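Local coordinates for protein Maltose/maltodextrin transport permease homologue (Bdellovibrio bacteriovorus HD100, PDB 6FFL) that binds maltotriose through its periplasmic-type solute-binding domain, which is fused to a permease subunit that probably carries maltodextrins across the membrane, at residues F165-A177 against N189-L201. Numbering follows the deposited sequence.
With GLC (alpha-D-glucopyranose), chain B; GLC (alpha-D-glucopyranose), chain C.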
loop_
_atom_site.group_PDB
_atom_site.type_symbol
_atom_site.label_atom_id
_atom_site.label_comp_id
_atom_site.label_asym_id
_atom_site.label_seq_id
_atom_site.Cartn_x
_atom_site.Cartn_y
_atom_site.Cartn_z
ATOM N N PHE A 165 -7.347 4.028 -0.324
ATOM C CA PHE A 165 -6.038 3.979 -0.974
ATOM C C PHE A 165 -6.178 3.797 -2.479
ATOM O O PHE A 165 -5.388 4.351 -3.253
ATOM C CB PHE A 165 -5.214 2.838 -0.376
ATOM C CG PHE A 165 -3.735 2.922 -0.668
ATOM C CD1 PHE A 165 -2.960 3.946 -0.131
ATOM C CD2 PHE A 165 -3.123 1.959 -1.457
ATOM C CE1 PHE A 165 -1.581 4.010 -0.364
ATOM C CE2 PHE A 165 -1.752 2.009 -1.710
ATOM C CZ PHE A 165 -0.979 3.048 -1.163
ATOM N N PHE A 166 -7.195 3.051 -2.906
ATOM C CA PHE A 166 -7.322 2.697 -4.314
ATOM C C PHE A 166 -8.008 3.778 -5.143
ATOM O O PHE A 166 -7.839 3.787 -6.370
ATOM C CB PHE A 166 -8.057 1.364 -4.432
ATOM C CG PHE A 166 -7.239 0.183 -3.964
ATOM C CD1 PHE A 166 -7.081 -0.084 -2.607
ATOM C CD2 PHE A 166 -6.615 -0.650 -4.885
ATOM C CE1 PHE A 166 -6.315 -1.169 -2.175
ATOM C CE2 PHE A 166 -5.849 -1.739 -4.456
ATOM C CZ PHE A 166 -5.703 -1.993 -3.106
ATOM N N PHE A 167 -8.753 4.709 -4.533
ATOM C CA PHE A 167 -9.202 5.844 -5.340
ATOM C C PHE A 167 -8.406 7.117 -5.085
ATOM O O PHE A 167 -8.540 8.075 -5.855
ATOM C CB PHE A 167 -10.729 6.086 -5.183
ATOM C CG PHE A 167 -11.199 6.491 -3.807
ATOM C CD1 PHE A 167 -10.985 7.784 -3.318
ATOM C CD2 PHE A 167 -11.938 5.604 -3.037
ATOM C CE1 PHE A 167 -11.472 8.160 -2.065
ATOM C CE2 PHE A 167 -12.423 5.966 -1.781
ATOM C CZ PHE A 167 -12.175 7.255 -1.292
ATOM N N ALA A 168 -7.541 7.132 -4.069
ATOM C CA ALA A 168 -6.666 8.277 -3.826
ATOM C C ALA A 168 -5.862 8.755 -5.032
ATOM O O ALA A 168 -5.705 9.978 -5.181
ATOM C CB ALA A 168 -5.710 7.937 -2.674
ATOM N N PRO A 169 -5.320 7.895 -5.906
ATOM C CA PRO A 169 -4.521 8.429 -7.017
ATOM C C PRO A 169 -5.315 9.340 -7.933
ATOM O O PRO A 169 -4.730 10.241 -8.550
ATOM C CB PRO A 169 -4.044 7.167 -7.751
ATOM C CG PRO A 169 -4.114 6.073 -6.725
ATOM C CD PRO A 169 -5.332 6.417 -5.913
ATOM N N PHE A 170 -6.629 9.140 -8.043
ATOM C CA PHE A 170 -7.420 9.954 -8.967
ATOM C C PHE A 170 -7.672 11.356 -8.448
ATOM O O PHE A 170 -7.916 12.265 -9.248
ATOM C CB PHE A 170 -8.766 9.286 -9.258
ATOM C CG PHE A 170 -8.634 7.908 -9.842
ATOM C CD1 PHE A 170 -8.233 7.734 -11.161
ATOM C CD2 PHE A 170 -8.895 6.792 -9.071
ATOM C CE1 PHE A 170 -8.084 6.457 -11.697
ATOM C CE2 PHE A 170 -8.754 5.516 -9.602
ATOM C CZ PHE A 170 -8.352 5.353 -10.913
ATOM N N ILE A 171 -7.634 11.549 -7.138
ATOM C CA ILE A 171 -8.025 12.839 -6.572
ATOM C C ILE A 171 -7.192 13.969 -7.173
ATOM O O ILE A 171 -7.783 14.906 -7.727
ATOM C CB ILE A 171 -7.956 12.815 -5.036
ATOM C CG1 ILE A 171 -8.933 11.766 -4.499
ATOM C CG2 ILE A 171 -8.284 14.200 -4.485
ATOM C CD1 ILE A 171 -8.757 11.446 -2.992
ATOM N N PRO A 172 -5.850 13.945 -7.116
ATOM C CA PRO A 172 -5.087 15.055 -7.705
ATOM C C PRO A 172 -5.213 15.148 -9.216
ATOM O O PRO A 172 -4.998 16.235 -9.765
ATOM C CB PRO A 172 -3.638 14.752 -7.289
ATOM C CG PRO A 172 -3.607 13.278 -7.014
ATOM C CD PRO A 172 -4.961 12.974 -6.444
ATOM N N ALA A 173 -5.552 14.054 -9.908
ATOM C CA ALA A 173 -5.757 14.153 -11.351
ATOM C C ALA A 173 -7.015 14.941 -11.688
ATOM O O ALA A 173 -7.132 15.466 -12.805
ATOM C CB ALA A 173 -5.820 12.751 -11.976
ATOM N N PHE A 174 -7.953 15.046 -10.749
ATOM C CA PHE A 174 -9.150 15.851 -10.936
ATOM C C PHE A 174 -9.032 17.226 -10.301
ATOM O O PHE A 174 -9.988 17.998 -10.352
ATOM C CB PHE A 174 -10.380 15.122 -10.376
ATOM C CG PHE A 174 -10.866 13.995 -11.251
ATOM C CD1 PHE A 174 -11.490 14.262 -12.463
ATOM C CD2 PHE A 174 -10.705 12.678 -10.863
ATOM C CE1 PHE A 174 -11.940 13.231 -13.267
ATOM C CE2 PHE A 174 -11.142 11.636 -11.664
ATOM C CZ PHE A 174 -11.771 11.917 -12.868
ATOM N N GLY A 175 -7.883 17.554 -9.714
ATOM C CA GLY A 175 -7.709 18.836 -9.061
ATOM C C GLY A 175 -6.837 18.766 -7.820
ATOM O O GLY A 175 -5.706 18.282 -7.866
ATOM N N GLU A 176 -7.361 19.239 -6.697
ATOM C CA GLU A 176 -6.537 19.435 -5.516
ATOM C C GLU A 176 -6.165 18.105 -4.858
ATOM O O GLU A 176 -6.946 17.149 -4.853
ATOM C CB GLU A 176 -7.275 20.317 -4.511
ATOM C CG GLU A 176 -7.568 21.727 -4.990
ATOM C CD GLU A 176 -8.779 22.329 -4.309
ATOM O OE1 GLU A 176 -9.915 22.133 -4.812
ATOM O OE2 GLU A 176 -8.593 22.994 -3.264
ATOM N N ALA A 177 -4.964 18.065 -4.276
ATOM C CA ALA A 177 -4.562 16.962 -3.410
ATOM C C ALA A 177 -5.500 16.864 -2.207
ATOM O O ALA A 177 -6.168 17.827 -1.835
ATOM C CB ALA A 177 -3.121 17.153 -2.930
ATOM N N ASN A 189 -13.336 18.685 0.804
ATOM C CA ASN A 189 -14.553 19.307 0.264
ATOM C C ASN A 189 -14.208 20.030 -1.038
ATOM O O ASN A 189 -14.237 21.260 -1.146
ATOM C CB ASN A 189 -15.177 20.258 1.279
ATOM C CG ASN A 189 -16.517 20.805 0.796
ATOM O OD1 ASN A 189 -17.132 20.240 -0.110
ATOM N ND2 ASN A 189 -16.962 21.916 1.382
ATOM N N THR A 190 -13.879 19.232 -2.050
ATOM C CA THR A 190 -13.308 19.734 -3.287
ATOM C C THR A 190 -14.042 19.148 -4.477
ATOM O O THR A 190 -14.643 18.073 -4.397
ATOM C CB THR A 190 -11.821 19.376 -3.411
ATOM O OG1 THR A 190 -11.680 17.944 -3.488
ATOM C CG2 THR A 190 -11.049 19.907 -2.208
ATOM N N THR A 191 -13.980 19.873 -5.596
ATOM C CA THR A 191 -14.467 19.305 -6.847
ATOM C C THR A 191 -13.706 18.029 -7.179
ATOM O O THR A 191 -14.289 17.056 -7.677
ATOM C CB THR A 191 -14.335 20.328 -7.978
ATOM O OG1 THR A 191 -15.148 21.468 -7.684
ATOM C CG2 THR A 191 -14.785 19.728 -9.291
ATOM N N ALA A 192 -12.408 18.008 -6.879
ATOM C CA ALA A 192 -11.580 16.850 -7.206
ATOM C C ALA A 192 -12.109 15.582 -6.542
ATOM O O ALA A 192 -12.212 14.530 -7.184
ATOM C CB ALA A 192 -10.132 17.109 -6.788
ATOM N N LEU A 193 -12.448 15.656 -5.252
ATOM C CA LEU A 193 -12.967 14.451 -4.608
ATOM C C LEU A 193 -14.349 14.088 -5.143
ATOM O O LEU A 193 -14.634 12.908 -5.381
ATOM C CB LEU A 193 -13.003 14.618 -3.086
ATOM C CG LEU A 193 -13.447 13.351 -2.351
ATOM C CD1 LEU A 193 -12.507 12.152 -2.632
ATOM C CD2 LEU A 193 -13.583 13.610 -0.842
ATOM N N LYS A 194 -15.227 15.080 -5.335
ATOM C CA LYS A 194 -16.527 14.790 -5.938
ATOM C C LYS A 194 -16.352 14.108 -7.291
ATOM O O LYS A 194 -17.011 13.101 -7.584
ATOM C CB LYS A 194 -17.340 16.077 -6.083
ATOM C CG LYS A 194 -18.697 15.886 -6.764
ATOM C CD LYS A 194 -19.275 17.224 -7.192
ATOM C CE LYS A 194 -18.364 17.912 -8.199
ATOM N NZ LYS A 194 -18.882 17.800 -9.589
ATOM N N ASP A 195 -15.436 14.630 -8.117
ATOM C CA ASP A 195 -15.218 14.079 -9.454
ATOM C C ASP A 195 -14.649 12.664 -9.382
ATOM O O ASP A 195 -14.971 11.811 -10.225
ATOM C CB ASP A 195 -14.276 14.987 -10.254
ATOM C CG ASP A 195 -14.960 16.250 -10.782
ATOM O OD1 ASP A 195 -16.202 16.364 -10.704
ATOM O OD2 ASP A 195 -14.239 17.135 -11.284
ATOM N N THR A 196 -13.791 12.402 -8.393
ATOM C CA THR A 196 -13.266 11.055 -8.181
ATOM C C THR A 196 -14.383 10.083 -7.826
ATOM O O THR A 196 -14.469 8.979 -8.380
ATOM C CB THR A 196 -12.212 11.077 -7.064
ATOM O OG1 THR A 196 -11.098 11.883 -7.474
ATOM C CG2 THR A 196 -11.713 9.673 -6.776
ATOM N N PHE A 197 -15.224 10.468 -6.864
ATOM C CA PHE A 197 -16.407 9.682 -6.540
ATOM C C PHE A 197 -17.238 9.404 -7.783
ATOM O O PHE A 197 -17.697 8.274 -7.996
ATOM C CB PHE A 197 -17.270 10.415 -5.509
ATOM C CG PHE A 197 -16.697 10.430 -4.120
ATOM C CD1 PHE A 197 -15.621 9.624 -3.774
ATOM C CD2 PHE A 197 -17.229 11.280 -3.158
ATOM C CE1 PHE A 197 -15.112 9.637 -2.482
ATOM C CE2 PHE A 197 -16.716 11.311 -1.862
ATOM C CZ PHE A 197 -15.646 10.484 -1.531
ATOM N N GLN A 198 -17.456 10.429 -8.614
ATOM C CA GLN A 198 -18.322 10.237 -9.773
ATOM C C GLN A 198 -17.654 9.391 -10.842
ATOM O O GLN A 198 -18.343 8.631 -11.537
ATOM C CB GLN A 198 -18.763 11.586 -10.350
ATOM C CG GLN A 198 -19.377 12.513 -9.306
ATOM C CD GLN A 198 -19.945 13.806 -9.877
ATOM O OE1 GLN A 198 -21.133 14.098 -9.713
ATOM N NE2 GLN A 198 -19.098 14.590 -10.542
ATOM N N PHE A 199 -16.334 9.524 -10.997
ATOM C CA PHE A 199 -15.604 8.746 -11.999
ATOM C C PHE A 199 -15.760 7.258 -11.740
ATOM O O PHE A 199 -16.037 6.478 -12.662
ATOM C CB PHE A 199 -14.125 9.152 -11.983
ATOM C CG PHE A 199 -13.255 8.343 -12.909
ATOM C CD1 PHE A 199 -13.382 8.455 -14.288
ATOM C CD2 PHE A 199 -12.312 7.469 -12.392
ATOM C CE1 PHE A 199 -12.581 7.715 -15.130
ATOM C CE2 PHE A 199 -11.508 6.722 -13.233
ATOM C CZ PHE A 199 -11.640 6.845 -14.593
ATOM N N ILE A 200 -15.626 6.845 -10.482
ATOM C CA ILE A 200 -15.728 5.425 -10.186
ATOM C C ILE A 200 -17.180 4.960 -10.262
ATOM O O ILE A 200 -17.460 3.849 -10.723
ATOM C CB ILE A 200 -15.067 5.130 -8.832
ATOM C CG1 ILE A 200 -13.542 5.168 -9.017
ATOM C CG2 ILE A 200 -15.497 3.779 -8.273
ATOM C CD1 ILE A 200 -12.799 4.993 -7.760
ATOM N N LEU A 201 -18.137 5.806 -9.856
ATOM C CA LEU A 201 -19.535 5.452 -10.081
ATOM C C LEU A 201 -19.818 5.235 -11.562
ATOM O O LEU A 201 -20.583 4.339 -11.935
ATOM C CB LEU A 201 -20.466 6.533 -9.523
ATOM C CG LEU A 201 -20.660 6.603 -8.016
ATOM C CD1 LEU A 201 -21.547 7.798 -7.703
ATOM C CD2 LEU A 201 -21.307 5.341 -7.508
HETATM C C1 GLC B . -3.214 2.450 3.075
HETATM C C2 GLC B . -2.688 3.045 4.383
HETATM C C3 GLC B . -3.673 2.734 5.516
HETATM C C4 GLC B . -5.053 3.259 5.164
HETATM C C5 GLC B . -5.511 2.677 3.819
HETATM C C6 GLC B . -6.795 3.360 3.359
HETATM O O2 GLC B . -1.375 2.536 4.690
HETATM O O3 GLC B . -3.233 3.363 6.740
HETATM O O4 GLC B . -5.975 2.881 6.198
HETATM O O5 GLC B . -4.523 2.968 2.824
HETATM O O6 GLC B . -7.403 2.670 2.246
HETATM C C1 GLC C . -1.828 -2.067 0.825
HETATM C C2 GLC C . -0.852 -0.965 1.219
HETATM C C3 GLC C . -1.342 -0.139 2.397
HETATM C C4 GLC C . -2.752 0.346 2.080
HETATM C C5 GLC C . -3.646 -0.857 1.791
HETATM C C6 GLC C . -5.079 -0.418 1.472
HETATM O O2 GLC C . 0.412 -1.585 1.523
HETATM O O3 GLC C . -0.461 0.986 2.567
HETATM O O4 GLC C . -3.279 1.037 3.202
HETATM O O5 GLC C . -3.130 -1.526 0.645
HETATM O O6 GLC C . -5.973 -1.549 1.559
HETATM O O HOH W 1 -9.303 17.011 -2.879
HETATM O O HOH W 2 -10.506 20.521 -6.788
HETATM O O HOH W 3 -12.875 22.486 -5.225
#
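Phe167 drops as a knob among Leu193, Thr196, Phe197 and Ile200 of helix 191-205. Its ring face receives the edge of Phe197 in an offset edge-to-face pair, planes 78° apart. At the root of the side chain, Ile200 CD1 packs on Phe167 CB at 3.5 Å. Further along, Phe170 and Phe174 join Phe199 in an aromatic cluster: Phe199 CE2 comes over a face of Phe170, 3.8 Å from Phe170 CE1, the two rings oblique, while Phe174 CZ abuts Phe199 CB. Asp195 CB lies over the Phe174 face, a CH-pi contact 4.0 Å from the centroid. Thr196 OG1, wedged against Ile171 CA, donates to Ala192 O (2.9 Å), which Thr196 N grips from the opposite face of the carbonyl plane. Near exposed Glu176, a water bridges Glu176 OE1 and Ala192 N; Thr190 is the N-cap, its OG1 accepting from Leu193 N (3.0 Å). Tyr358 of helix 346-362 stacks on Phe197 and meets Phe167 edge-to-face. At the inner end Phe165 N donates to O6 of the chain B glucose, and C4 of the chain C glucose lies over one Phe165 face, toward its rim, consistent with the aromatic-sugar packing of maltodextrin-binding proteins in the glycan pocket of this solute-binding domain.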